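Local structure of CaaX farnesyltransferase alpha subunit Ram2 (Aspergillus fumigatus, 4L9P) at residues N67-R72 and W91-K96; W169-F174 and Y204-G209; G267-Q270 and P275-E278; K329-L334 and E347-Q352. The protein forms the alpha subunit of a CaaX protein farnesyltransferase, which probably attaches isoprenoid groups to proteins that carry a CaaX motif. The protein carries 1 engineered substitution. One frame throughout, in Å; residues are numbered along the deposited sequence. Where two conformers were deposited one is given.

Contact 1 of 4, residues N67-R72 and W91-K96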
loop_
_atom_site.group_PDB
_atom_site.type_symbol
_atom_site.label_atom_id
_atom_site.label_comp_id
_atom_site.label_asym_id
_atom_site.label_seq_id
_atom_site.Cartn_x
_atom_site.Cartn_y
_atom_site.Cartn_z
ATOM N N ASN A 67 -6.273 10.195 32.876
ATOM C CA ASN A 67 -5.292 11.073 32.268
ATOM C C ASN A 67 -4.065 11.229 33.172
ATOM O O ASN A 67 -3.488 12.315 33.282
ATOM C CB ASN A 67 -5.904 12.435 31.885
ATOM C CG ASN A 67 -5.084 13.164 30.819
ATOM O OD1 ASN A 67 -4.507 12.551 29.923
ATOM N ND2 ASN A 67 -4.979 14.465 30.955
ATOM N N GLU A 68 -3.664 10.123 33.793
ATOM C CA GLU A 68 -2.576 10.138 34.763
ATOM C C GLU A 68 -1.225 10.251 34.084
ATOM O O GLU A 68 -0.910 9.424 33.164
ATOM C CB GLU A 68 -2.604 8.872 35.600
ATOM C CG GLU A 68 -1.441 8.820 36.584
ATOM C CD GLU A 68 -1.511 7.634 37.545
ATOM O OE1 GLU A 68 -2.602 7.322 38.062
ATOM O OE2 GLU A 68 -0.445 7.006 37.772
ATOM N N MET A 69 -0.468 11.280 34.433
ATOM C CA MET A 69 0.893 11.509 33.956
ATOM C C MET A 69 1.804 11.271 35.118
ATOM O O MET A 69 1.881 12.114 36.025
ATOM C CB MET A 69 1.065 12.952 33.448
ATOM C CG MET A 69 0.059 13.378 32.332
ATOM S SD MET A 69 0.449 12.652 30.735
ATOM C CE MET A 69 -0.879 11.507 30.558
ATOM N N SER A 70 2.448 10.115 35.169
ATOM C CA SER A 70 3.194 9.741 36.361
ATOM C C SER A 70 4.329 8.807 36.002
ATOM O O SER A 70 4.327 8.153 34.942
ATOM C CB SER A 70 2.238 9.028 37.309
ATOM O OG SER A 70 1.919 7.732 36.813
ATOM N N GLU A 71 5.289 8.684 36.872
ATOM C CA GLU A 71 6.343 7.703 36.692
ATOM C C GLU A 71 5.830 6.260 36.672
ATOM O O GLU A 71 6.321 5.432 35.866
ATOM C CB GLU A 71 7.411 7.860 37.786
ATOM C CG GLU A 71 8.157 9.180 37.701
ATOM C CD GLU A 71 9.165 9.236 36.576
ATOM O OE1 GLU A 71 9.458 8.194 35.942
ATOM O OE2 GLU A 71 9.676 10.353 36.312
ATOM N N ARG A 72 4.879 5.902 37.536
ATOM C CA ARG A 72 4.358 4.544 37.500
ATOM C C ARG A 72 3.699 4.263 36.143
ATOM O O ARG A 72 3.851 3.168 35.608
ATOM C CB ARG A 72 3.409 4.212 38.687
ATOM C CG ARG A 72 2.093 4.959 38.684
ATOM C CD ARG A 72 1.185 4.493 39.879
ATOM N NE ARG A 72 -0.051 5.230 39.779
ATOM C CZ ARG A 72 -0.933 5.298 40.750
ATOM N NH1 ARG A 72 -0.684 4.625 41.882
ATOM N NH2 ARG A 72 -2.031 6.012 40.573
ATOM N N TRP A 91 1.888 3.485 22.960
ATOM C CA TRP A 91 2.991 4.369 22.556
ATOM C C TRP A 91 2.560 5.835 22.570
ATOM O O TRP A 91 3.332 6.719 22.971
ATOM C CB TRP A 91 3.399 4.022 21.099
ATOM C CG TRP A 91 4.194 2.800 20.963
ATOM C CD1 TRP A 91 3.760 1.508 20.616
ATOM C CD2 TRP A 91 5.589 2.697 21.189
ATOM N NE1 TRP A 91 4.839 0.636 20.609
ATOM C CE2 TRP A 91 5.967 1.347 20.959
ATOM C CE3 TRP A 91 6.565 3.608 21.600
ATOM C CZ2 TRP A 91 7.286 0.930 21.046
ATOM C CZ3 TRP A 91 7.887 3.170 21.691
ATOM C CH2 TRP A 91 8.241 1.856 21.408
ATOM N N ILE A 92 1.355 6.110 22.081
ATOM C CA ILE A 92 0.909 7.492 22.094
ATOM C C ILE A 92 0.759 8.017 23.529
ATOM O O ILE A 92 1.171 9.156 23.827
ATOM C CB ILE A 92 -0.434 7.611 21.346
ATOM C CG1 ILE A 92 -0.158 7.279 19.861
ATOM C CG2 ILE A 92 -1.081 9.006 21.518
ATOM C CD1 ILE A 92 -1.319 6.882 19.178
ATOM N N TYR A 93 0.228 7.181 24.432
ATOM C CA TYR A 93 0.109 7.588 25.827
ATOM C C TYR A 93 1.523 7.763 26.448
ATOM O O TYR A 93 1.765 8.727 27.173
ATOM C CB TYR A 93 -0.704 6.527 26.551
ATOM C CG TYR A 93 -0.905 6.788 28.011
ATOM C CD1 TYR A 93 -1.404 7.957 28.452
ATOM C CD2 TYR A 93 -0.571 5.790 28.940
ATOM C CE1 TYR A 93 -1.592 8.183 29.887
ATOM C CE2 TYR A 93 -0.744 5.957 30.290
ATOM C CZ TYR A 93 -1.257 7.155 30.769
ATOM O OH TYR A 93 -1.396 7.267 32.153
ATOM N N ARG A 94 2.466 6.878 26.139
ATOM C CA ARG A 94 3.841 7.037 26.611
ATOM C C ARG A 94 4.405 8.388 26.216
ATOM O O ARG A 94 5.007 9.057 27.046
ATOM C CB ARG A 94 4.732 5.875 26.090
ATOM C CG ARG A 94 6.167 5.992 26.526
ATOM C CD ARG A 94 6.998 4.769 26.070
ATOM N NE ARG A 94 8.365 4.874 26.587
ATOM C CZ ARG A 94 8.764 4.327 27.724
ATOM N NH1 ARG A 94 7.887 3.671 28.474
ATOM N NH2 ARG A 94 10.039 4.474 28.107
ATOM N N ALA A 95 4.238 8.792 24.939
ATOM C CA ALA A 95 4.809 10.050 24.556
ATOM C C ALA A 95 4.172 11.215 25.329
ATOM O O ALA A 95 4.876 12.167 25.699
ATOM C CB ALA A 95 4.634 10.284 23.031
ATOM N N LYS A 96 2.862 11.147 25.547
ATOM C CA LYS A 96 2.210 12.197 26.377
ATOM C C LYS A 96 2.874 12.293 27.740
ATOM O O LYS A 96 3.182 13.409 28.192
ATOM C CB LYS A 96 0.745 11.870 26.578
ATOM C CG LYS A 96 -0.111 12.056 25.354
ATOM C CD LYS A 96 -1.571 11.735 25.772
ATOM C CE LYS A 96 -2.561 11.975 24.651
ATOM N NZ LYS A 96 -3.933 11.738 25.213
HETATM O O HOH W 1 -4.510 13.514 27.291
#
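Tyr93 reaches from helix 88-100 to the turn ahead of helix 71-83 and meets Glu68 and Met69. From its CB, the first torsion sets the ring opposite the backbone N (chi1 179°), which carries it toward the turn. CD1 and CE1 run beside the methyl end of Met69. CE1 lies 3.5 Å from Met69 CE, which approaches obliquely. At the tip, OH donates a hydrogen bond to Glu68 O, which sits at the ring edge, near the ring plane. The modelled separation, 2.4 Å from Tyr93 OH to Glu68 O, is very short, and its exact length is doubtful.

Met69 folds back at chi2 and chi3. Its SD lies 3.8 Å from Lys96 O, so one side chain touches two residues one helical turn apart. A water bridges Asn67 OD1 and Lys96 NZ, 2.8 Å from each.

Glu68 points its carboxylate the other way. Arg72 grips it side-on through NE and NH2, and Ser70 OG donates to OE2 on the anti lone pair. Ser70 is also the N-cap of helix 71-83. Asn67 ends the preceding helix with a Schellman motif. The contact thus ties the link between helices 51-65 and 71-83 to helix 88-100. The Tyr93 side chain also packs on helix 51-65, through Leu60, Val63 and Met64, and on helix 71-83, through Ala73 and Thr77.

Contact 2 of 4, residues W169-F174 and Y204-G209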
loop_
_atom_site.group_PDB
_atom_site.type_symbol
_atom_site.label_atom_id
_atom_site.label_comp_id
_atom_site.label_asym_id
_atom_site.label_seq_id
_atom_site.Cartn_x
_atom_site.Cartn_y
_atom_site.Cartn_z
ATOM N N TRP A 169 12.350 12.099 6.959
ATOM C CA TRP A 169 11.881 13.133 7.883
ATOM C C TRP A 169 13.100 13.799 8.556
ATOM O O TRP A 169 13.115 15.047 8.726
ATOM C CB TRP A 169 10.938 12.495 8.945
ATOM C CG TRP A 169 10.616 13.486 10.009
ATOM C CD1 TRP A 169 9.632 14.463 10.001
ATOM C CD2 TRP A 169 11.380 13.710 11.177
ATOM N NE1 TRP A 169 9.728 15.241 11.111
ATOM C CE2 TRP A 169 10.797 14.822 11.858
ATOM C CE3 TRP A 169 12.486 13.064 11.733
ATOM C CZ2 TRP A 169 11.318 15.312 13.070
ATOM C CZ3 TRP A 169 13.019 13.597 12.932
ATOM C CH2 TRP A 169 12.419 14.697 13.566
ATOM N N LEU A 170 14.090 13.006 8.973
ATOM C CA LEU A 170 15.255 13.545 9.685
ATOM C C LEU A 170 15.989 14.509 8.784
ATOM O O LEU A 170 16.443 15.610 9.268
ATOM C CB LEU A 170 16.134 12.372 10.084
ATOM C CG LEU A 170 17.365 12.746 10.918
ATOM C CD1 LEU A 170 16.941 13.005 12.374
ATOM C CD2 LEU A 170 18.366 11.586 10.839
ATOM N N VAL A 171 16.173 14.168 7.523
ATOM C CA VAL A 171 16.844 15.070 6.593
ATOM C C VAL A 171 16.095 16.381 6.427
ATOM O O VAL A 171 16.736 17.459 6.447
ATOM C CB VAL A 171 17.046 14.364 5.225
ATOM C CG1 VAL A 171 17.485 15.375 4.160
ATOM C CG2 VAL A 171 18.035 13.244 5.374
ATOM N N ARG A 172 14.792 16.353 6.284
ATOM C CA ARG A 172 14.066 17.604 6.145
ATOM C C ARG A 172 14.124 18.399 7.436
ATOM O O ARG A 172 14.304 19.634 7.410
ATOM C CB ARG A 172 12.623 17.301 5.763
ATOM C CG ARG A 172 11.843 18.547 5.507
ATOM C CD ARG A 172 10.449 18.184 4.938
ATOM N NE ARG A 172 9.653 19.386 4.682
ATOM C CZ ARG A 172 9.674 20.034 3.512
ATOM N NH1 ARG A 172 10.538 19.639 2.545
ATOM N NH2 ARG A 172 8.916 21.107 3.351
ATOM N N HIS A 173 14.000 17.733 8.578
ATOM C CA HIS A 173 13.909 18.431 9.861
ATOM C C HIS A 173 15.199 19.143 10.207
ATOM O O HIS A 173 15.162 20.325 10.627
ATOM C CB HIS A 173 13.573 17.436 10.949
ATOM C CG HIS A 173 13.409 18.061 12.290
ATOM N ND1 HIS A 173 12.258 18.738 12.638
ATOM C CD2 HIS A 173 14.225 18.079 13.387
ATOM C CE1 HIS A 173 12.374 19.158 13.892
ATOM N NE2 HIS A 173 13.565 18.789 14.368
ATOM N N PHE A 174 16.330 18.471 10.067
ATOM C CA PHE A 174 17.642 19.072 10.410
ATOM C C PHE A 174 18.363 19.661 9.193
ATOM O O PHE A 174 19.497 20.117 9.279
ATOM C CB PHE A 174 18.497 18.030 11.101
ATOM C CG PHE A 174 18.045 17.724 12.501
ATOM C CD1 PHE A 174 17.970 18.727 13.486
ATOM C CD2 PHE A 174 17.762 16.413 12.851
ATOM C CE1 PHE A 174 17.566 18.409 14.778
ATOM C CE2 PHE A 174 17.345 16.084 14.148
ATOM C CZ PHE A 174 17.274 17.105 15.149
ATOM N N TYR A 204 17.635 10.447 -4.526
ATOM C CA TYR A 204 16.865 11.440 -5.274
ATOM C C TYR A 204 16.402 12.586 -4.324
ATOM O O TYR A 204 16.491 13.778 -4.658
ATOM C CB TYR A 204 15.641 10.790 -5.953
ATOM C CG TYR A 204 14.897 11.838 -6.770
ATOM C CD1 TYR A 204 13.897 12.661 -6.194
ATOM C CD2 TYR A 204 15.162 11.990 -8.148
ATOM C CE1 TYR A 204 13.228 13.636 -6.947
ATOM C CE2 TYR A 204 14.483 12.944 -8.916
ATOM C CZ TYR A 204 13.542 13.788 -8.292
ATOM O OH TYR A 204 12.889 14.763 -9.035
ATOM N N MET A 205 15.934 12.248 -3.142
ATOM C CA MET A 205 15.547 13.290 -2.209
ATOM C C MET A 205 16.731 14.217 -1.888
ATOM O O MET A 205 16.597 15.469 -1.892
ATOM C CB MET A 205 15.081 12.660 -0.940
ATOM C CG MET A 205 14.541 13.692 0.043
ATOM S SD MET A 205 15.484 13.717 1.540
ATOM C CE MET A 205 16.492 12.363 1.550
ATOM N N LEU A 206 17.901 13.626 -1.628
ATOM C CA LEU A 206 19.056 14.466 -1.225
ATOM C C LEU A 206 19.412 15.389 -2.357
ATOM O O LEU A 206 19.786 16.546 -2.104
ATOM C CB LEU A 206 20.267 13.565 -0.946
ATOM C CG LEU A 206 20.134 12.649 0.272
ATOM C CD1 LEU A 206 21.364 11.742 0.380
ATOM C CD2 LEU A 206 19.916 13.436 1.587
ATOM N N ARG A 207 19.371 14.908 -3.595
ATOM C CA ARG A 207 19.887 15.703 -4.717
ATOM C C ARG A 207 18.856 16.601 -5.392
ATOM O O ARG A 207 19.206 17.717 -5.835
ATOM C CB ARG A 207 20.531 14.793 -5.756
ATOM C CG ARG A 207 21.792 14.047 -5.233
ATOM C CD ARG A 207 22.909 15.027 -5.049
ATOM N NE ARG A 207 24.212 14.386 -4.991
ATOM C CZ ARG A 207 25.099 14.635 -4.027
ATOM N NH1 ARG A 207 24.743 15.412 -2.984
ATOM N NH2 ARG A 207 26.295 14.058 -4.080
ATOM N N PHE A 208 17.612 16.124 -5.467
ATOM C CA PHE A 208 16.600 16.739 -6.319
ATOM C C PHE A 208 15.336 16.991 -5.580
ATOM O O PHE A 208 14.435 17.601 -6.146
ATOM C CB PHE A 208 16.376 15.888 -7.596
ATOM C CG PHE A 208 17.595 15.813 -8.433
ATOM C CD1 PHE A 208 18.006 16.942 -9.109
ATOM C CD2 PHE A 208 18.398 14.672 -8.439
ATOM C CE1 PHE A 208 19.169 16.932 -9.845
ATOM C CE2 PHE A 208 19.555 14.630 -9.209
ATOM C CZ PHE A 208 19.946 15.792 -9.895
ATOM N N GLY A 209 15.232 16.563 -4.324
ATOM C CA GLY A 209 13.980 16.795 -3.609
ATOM C C GLY A 209 13.744 18.238 -3.203
ATOM O O GLY A 209 14.696 18.980 -2.965
#
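Val171 meets Met205 and Leu206 in a buried, wholly apolar contact between helices 161-174 and 197-208. Val171 and Met205 point at each other and touch tip to tip, CG1 against SD at 3.7 Å. The valine has CG1 opposite its backbone N (chi1 169°), and this methyl makes the closest approach to both partners. Met205 is bent at chi2 and chi3, so its CE also stays near, 4.1 Å from Val171 CG1. Leu206 comes in roughly perpendicular to Val171. Its CD2 is 4.0 Å from the same CG1. One methyl therefore rests against two side chains.

No hydrogen bond links the two segments. Within each segment the backbone keeps its helical bonds, such as His173 N to Trp169 O and Gly209 N to Met205 O; outside them, Arg207 forms a salt bridge with Glu244. Gly209 is where the second segment leaves helical geometry.

Aromatic side chains pack within each segment, not between the two. Trp169 CZ2 lies over one face of the His173 ring, toward its rim. His173 CD2 in turn lies 3.5 Å above the centre of the Phe174 ring. On the other helix, Phe208 CB covers one face of Tyr204, whose ring also stacks on Tyr298 of the beta subunit.

Helix 180-192 lies alongside, and its Glu182 touches both Val171 and Leu206. Two helices joined by an apolar seam, with a third packed against both, fit the alpha-alpha superhelix of the prenyltransferase alpha-subunit repeats, relatives of the TPR.

Contact 3 of 4, residues G267-Q270 and P275-E278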
loop_
_atom_site.group_PDB
_atom_site.type_symbol
_atom_site.label_atom_id
_atom_site.label_comp_id
_atom_site.label_asym_id
_atom_site.label_seq_id
_atom_site.Cartn_x
_atom_site.Cartn_y
_atom_site.Cartn_z
ATOM N N GLY A 267 14.383 10.121 -13.712
ATOM C CA GLY A 267 13.957 11.171 -12.807
ATOM C C GLY A 267 14.877 12.370 -12.860
ATOM O O GLY A 267 14.414 13.531 -12.803
ATOM N N VAL A 268 16.179 12.146 -12.961
ATOM C CA VAL A 268 17.102 13.290 -13.071
ATOM C C VAL A 268 16.867 14.089 -14.336
ATOM O O VAL A 268 16.826 15.331 -14.294
ATOM C CB VAL A 268 18.551 12.804 -13.051
ATOM C CG1 VAL A 268 19.533 13.987 -13.317
ATOM C CG2 VAL A 268 18.854 12.115 -11.694
ATOM N N LEU A 269 16.680 13.381 -15.461
ATOM C CA LEU A 269 16.441 14.100 -16.744
ATOM C C LEU A 269 15.133 14.882 -16.678
ATOM O O LEU A 269 15.064 16.016 -17.134
ATOM C CB LEU A 269 16.492 13.148 -17.942
ATOM C CG LEU A 269 17.887 12.541 -18.164
ATOM C CD1 LEU A 269 17.817 11.332 -19.124
ATOM C CD2 LEU A 269 18.832 13.576 -18.755
ATOM N N GLN A 270 14.082 14.280 -16.113
ATOM C CA GLN A 270 12.824 15.043 -15.939
ATOM C C GLN A 270 13.024 16.279 -15.066
ATOM O O GLN A 270 12.526 17.374 -15.385
ATOM C CB GLN A 270 11.759 14.141 -15.307
ATOM C CG GLN A 270 10.455 14.859 -14.855
ATOM C CD GLN A 270 9.538 15.249 -16.023
ATOM O OE1 GLN A 270 9.882 15.089 -17.216
ATOM N NE2 GLN A 270 8.368 15.785 -15.677
ATOM N N PRO A 275 16.136 15.884 -22.347
ATOM C CA PRO A 275 15.465 14.778 -23.029
ATOM C C PRO A 275 16.123 13.416 -22.814
ATOM O O PRO A 275 17.312 13.358 -22.596
ATOM C CB PRO A 275 15.577 15.171 -24.499
ATOM C CG PRO A 275 16.890 15.915 -24.555
ATOM C CD PRO A 275 16.960 16.711 -23.264
ATOM N N LEU A 276 15.354 12.327 -22.906
ATOM C CA LEU A 276 15.924 10.971 -22.861
ATOM C C LEU A 276 17.013 10.766 -23.931
ATOM O O LEU A 276 17.923 9.976 -23.757
ATOM C CB LEU A 276 14.818 9.938 -23.029
ATOM C CG LEU A 276 13.778 9.962 -21.903
ATOM C CD1 LEU A 276 12.648 8.995 -22.236
ATOM C CD2 LEU A 276 14.356 9.641 -20.493
ATOM N N SER A 277 16.938 11.512 -25.025
ATOM C CA SER A 277 17.919 11.326 -26.089
ATOM C C SER A 277 19.370 11.656 -25.655
ATOM O O SER A 277 20.331 11.262 -26.336
ATOM C CB SER A 277 17.519 12.122 -27.352
ATOM O OG SER A 277 17.378 13.485 -27.015
ATOM N N GLU A 278 19.556 12.370 -24.535
ATOM C CA GLU A 278 20.905 12.518 -24.009
ATOM C C GLU A 278 21.600 11.198 -23.785
ATOM O O GLU A 278 22.827 11.163 -23.749
ATOM C CB GLU A 278 20.924 13.243 -22.663
ATOM C CG GLU A 278 20.637 14.678 -22.786
ATOM C CD GLU A 278 21.302 15.532 -21.712
ATOM O OE1 GLU A 278 21.992 15.035 -20.736
ATOM O OE2 GLU A 278 21.075 16.741 -21.859
#
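Leu269 carries this contact from helix 259-272. It is the one residue of its segment to touch the turn at 275-278, and it meets three residues there. Its CD1 is 4.1 Å from Leu276 CD2, the single apolar pair, and the two leucines approach at a slant. CD1 also comes within 4.1 Å of Pro275 O. The other branch, CD2, lies 4.0 Å from Glu278 OE1. The fork of the leucine thus lies between a methyl and a carboxylate oxygen, with a backbone carbonyl near both of its tips.

The next shell shapes the turn. Glu278 N donates to Pro275 O at 3.1 Å, closing the first turn of the 3-10 segment. Glu278 OE1, the atom beside Leu269 CD2, forms a salt bridge with Arg274. Further out, the two carboxylate oxygens of Glu317 accept from the backbone N atoms of Leu276 and Ser277, while Trp309 NE1 donates to Leu276 O. Trp309 also packs on Leu269, and Leu245 of helix 238-254 touches both Leu269 and Glu278.

No hydrogen bond crosses between the two segments. The Leu269 side chain offers only carbon to the oxygens beside it. Those oxygens have polar partners elsewhere: Pro275 O takes Glu278 N, and Glu278 OE1 takes Arg274. The chemistry implies plain van der Waals packing, with the turn held in shape by its own bonds and those to helix 304-317.

Contact 4 of 4, residues K329-L334 and E347-Q352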
loop_
_atom_site.group_PDB
_atom_site.type_symbol
_atom_site.label_atom_id
_atom_site.label_comp_id
_atom_site.label_asym_id
_atom_site.label_seq_id
_atom_site.Cartn_x
_atom_site.Cartn_y
_atom_site.Cartn_z
ATOM N N LYS A 329 9.693 -1.565 -33.113
ATOM C CA LYS A 329 10.596 -2.701 -33.049
ATOM C C LYS A 329 11.127 -2.947 -31.611
ATOM O O LYS A 329 11.240 -4.117 -31.189
ATOM C CB LYS A 329 11.789 -2.438 -33.974
ATOM C CG LYS A 329 12.745 -3.577 -34.034
ATOM C CD LYS A 329 13.995 -3.180 -34.863
ATOM C CE LYS A 329 15.030 -4.332 -34.863
ATOM N NZ LYS A 329 16.284 -4.063 -35.667
ATOM N N MET A 330 11.556 -1.878 -30.916
ATOM C CA MET A 330 12.062 -2.043 -29.546
ATOM C C MET A 330 10.965 -2.656 -28.671
ATOM O O MET A 330 11.246 -3.572 -27.893
ATOM C CB MET A 330 12.509 -0.694 -28.993
ATOM C CG MET A 330 13.697 -0.090 -29.684
ATOM S SD MET A 330 15.185 -1.143 -29.604
ATOM C CE MET A 330 15.118 -1.969 -31.251
ATOM N N LEU A 331 9.718 -2.166 -28.824
ATOM C CA LEU A 331 8.634 -2.657 -27.979
ATOM C C LEU A 331 8.296 -4.120 -28.296
ATOM O O LEU A 331 7.867 -4.892 -27.436
ATOM C CB LEU A 331 7.435 -1.738 -28.125
ATOM C CG LEU A 331 7.645 -0.349 -27.470
ATOM C CD1 LEU A 331 6.638 0.625 -28.062
ATOM C CD2 LEU A 331 7.386 -0.390 -25.921
ATOM N N THR A 332 8.463 -4.489 -29.577
ATOM C CA THR A 332 8.298 -5.869 -29.988
ATOM C C THR A 332 9.365 -6.787 -29.358
ATOM O O THR A 332 9.040 -7.904 -28.907
ATOM C CB THR A 332 8.305 -5.940 -31.519
ATOM O OG1 THR A 332 7.206 -5.162 -32.015
ATOM C CG2 THR A 332 8.110 -7.382 -31.931
ATOM N N LEU A 333 10.613 -6.323 -29.301
ATOM C CA LEU A 333 11.616 -7.103 -28.583
ATOM C C LEU A 333 11.217 -7.325 -27.110
ATOM O O LEU A 333 11.435 -8.401 -26.575
ATOM C CB LEU A 333 12.987 -6.438 -28.641
ATOM C CG LEU A 333 13.590 -6.393 -30.050
ATOM C CD1 LEU A 333 14.880 -5.574 -30.072
ATOM C CD2 LEU A 333 13.895 -7.798 -30.488
ATOM N N LEU A 334 10.689 -6.284 -26.459
ATOM C CA LEU A 334 10.261 -6.406 -25.062
ATOM C C LEU A 334 9.106 -7.402 -24.952
ATOM O O LEU A 334 9.135 -8.269 -24.071
ATOM C CB LEU A 334 9.856 -5.037 -24.530
ATOM C CG LEU A 334 11.066 -4.130 -24.256
ATOM C CD1 LEU A 334 10.668 -2.666 -24.130
ATOM C CD2 LEU A 334 11.829 -4.552 -22.930
ATOM N N GLU A 347 2.115 -3.359 -25.817
ATOM C CA GLU A 347 1.221 -3.251 -26.975
ATOM C C GLU A 347 0.420 -1.951 -26.886
ATOM O O GLU A 347 0.130 -1.350 -27.914
ATOM C CB GLU A 347 0.321 -4.490 -27.127
ATOM C CG GLU A 347 1.100 -5.744 -27.529
ATOM C CD GLU A 347 0.265 -7.025 -27.723
ATOM O OE1 GLU A 347 -0.911 -7.097 -27.298
ATOM O OE2 GLU A 347 0.826 -7.992 -28.259
ATOM N N TYR A 348 0.079 -1.528 -25.665
ATOM C CA TYR A 348 -0.589 -0.213 -25.474
ATOM C C TYR A 348 0.346 0.914 -25.994
ATOM O O TYR A 348 -0.105 1.841 -26.700
ATOM C CB TYR A 348 -0.938 -0.001 -23.998
ATOM C CG TYR A 348 -1.410 1.371 -23.635
ATOM C CD1 TYR A 348 -2.704 1.760 -23.936
ATOM C CD2 TYR A 348 -0.581 2.273 -22.936
ATOM C CE1 TYR A 348 -3.185 3.019 -23.579
ATOM C CE2 TYR A 348 -1.051 3.545 -22.584
ATOM C CZ TYR A 348 -2.358 3.908 -22.889
ATOM O OH TYR A 348 -2.837 5.164 -22.555
ATOM N N ARG A 349 1.646 0.830 -25.681
ATOM C CA ARG A 349 2.607 1.816 -26.177
ATOM C C ARG A 349 2.680 1.757 -27.695
ATOM O O ARG A 349 2.683 2.797 -28.345
ATOM C CB ARG A 349 4.007 1.642 -25.590
ATOM C CG ARG A 349 4.053 1.963 -24.077
ATOM C CD ARG A 349 3.958 3.488 -23.830
ATOM N NE ARG A 349 5.174 4.133 -24.327
ATOM C CZ ARG A 349 5.213 5.197 -25.126
ATOM N NH1 ARG A 349 4.080 5.765 -25.585
ATOM N NH2 ARG A 349 6.402 5.705 -25.482
ATOM N N ILE A 350 2.733 0.551 -28.267
ATOM C CA ILE A 350 2.718 0.414 -29.752
ATOM C C ILE A 350 1.461 1.076 -30.328
ATOM O O ILE A 350 1.548 1.791 -31.332
ATOM C CB ILE A 350 2.774 -1.064 -30.172
ATOM C CG1 ILE A 350 4.160 -1.641 -29.805
ATOM C CG2 ILE A 350 2.522 -1.199 -31.687
ATOM C CD1 ILE A 350 4.308 -3.150 -29.923
ATOM N N ARG A 351 0.306 0.893 -29.708
ATOM C CA ARG A 351 -0.931 1.496 -30.221
ATOM C C ARG A 351 -0.849 3.017 -30.156
ATOM O O ARG A 351 -1.292 3.705 -31.064
ATOM C CB ARG A 351 -2.170 1.005 -29.446
ATOM C CG ARG A 351 -2.437 -0.487 -29.628
ATOM C CD ARG A 351 -3.885 -0.918 -29.287
ATOM N NE ARG A 351 -4.278 -0.607 -27.919
ATOM C CZ ARG A 351 -4.024 -1.385 -26.863
ATOM N NH1 ARG A 351 -3.369 -2.508 -27.047
ATOM N NH2 ARG A 351 -4.430 -1.037 -25.623
ATOM N N GLN A 352 -0.264 3.541 -29.073
ATOM C CA GLN A 352 -0.151 5.003 -28.913
ATOM C C GLN A 352 0.781 5.574 -29.970
ATOM O O GLN A 352 0.473 6.592 -30.585
ATOM C CB GLN A 352 0.455 5.371 -27.575
ATOM C CG GLN A 352 -0.451 5.161 -26.348
ATOM C CD GLN A 352 0.165 5.757 -25.091
ATOM O OE1 GLN A 352 1.294 5.427 -24.724
ATOM N NE2 GLN A 352 -0.582 6.644 -24.421
#
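Leu331 packs against Arg349 and Ile350 across an antiparallel helical hairpin, made by helices 323-338 and 343-362 of this all-helical chain. The axes of segments 329-334 and 347-352 approach to 9.6 Å, with 166° between their N-to-C directions. Along the first segment, Met330 comes first and, like Leu334 at the segment's end, packs on Ile307 of helix 304-317.

Leu331 comes next and does most of the work across the hairpin. Its CB lies 3.7 Å from Ile350 CG1, and the two side chains lie alongside, running in opposite senses. Its CD1 lies 3.8 Å from Arg349 CB, and CD2 touches that CB as well. The leucine fork therefore rests on the root of the arginine, not on its charged end.

Thr332 follows. Its OG1 is 4.1 Å from Ile350 CD1, a loose contact made at about a right angle. That hydroxyl has its hydrogen bond within its own helix, to Val328 O. Ile350 reaches these partners because its CG1 lies beside the backbone N (chi1 -68°).

Arg349 bends at chi2 and chi3, which leads its guanidinium away from Leu331. There NH2 forms salt bridges with Asp312 and Glu316 of helix 304-317, linking the hairpin to that helix by charge. NH1 donates to Gln352 OE1 at 2.9 Å, approaching from above the carbonyl plane, 38° out of it.

The four contacts follow one another along the chain; none nests in or crosses another. From the N terminus, contact 1 closes a loop over most of helix 71-83 and the start of helix 88-100. Contact 2 spans helix 180-192 and joins the helices before and after it in sequence. Contact 3 closes a very short loop at the end of helix 259-272. Contact 4 closes the hairpin of helices 323-338 and 343-362. Contacts 2 and 3 touch, with Phe208 CE2 3.6 Å from Val268 CG2. Contact 1 lies across the chain's centre from contacts 3 and 4, whose nearest atoms are about 8 Å apart.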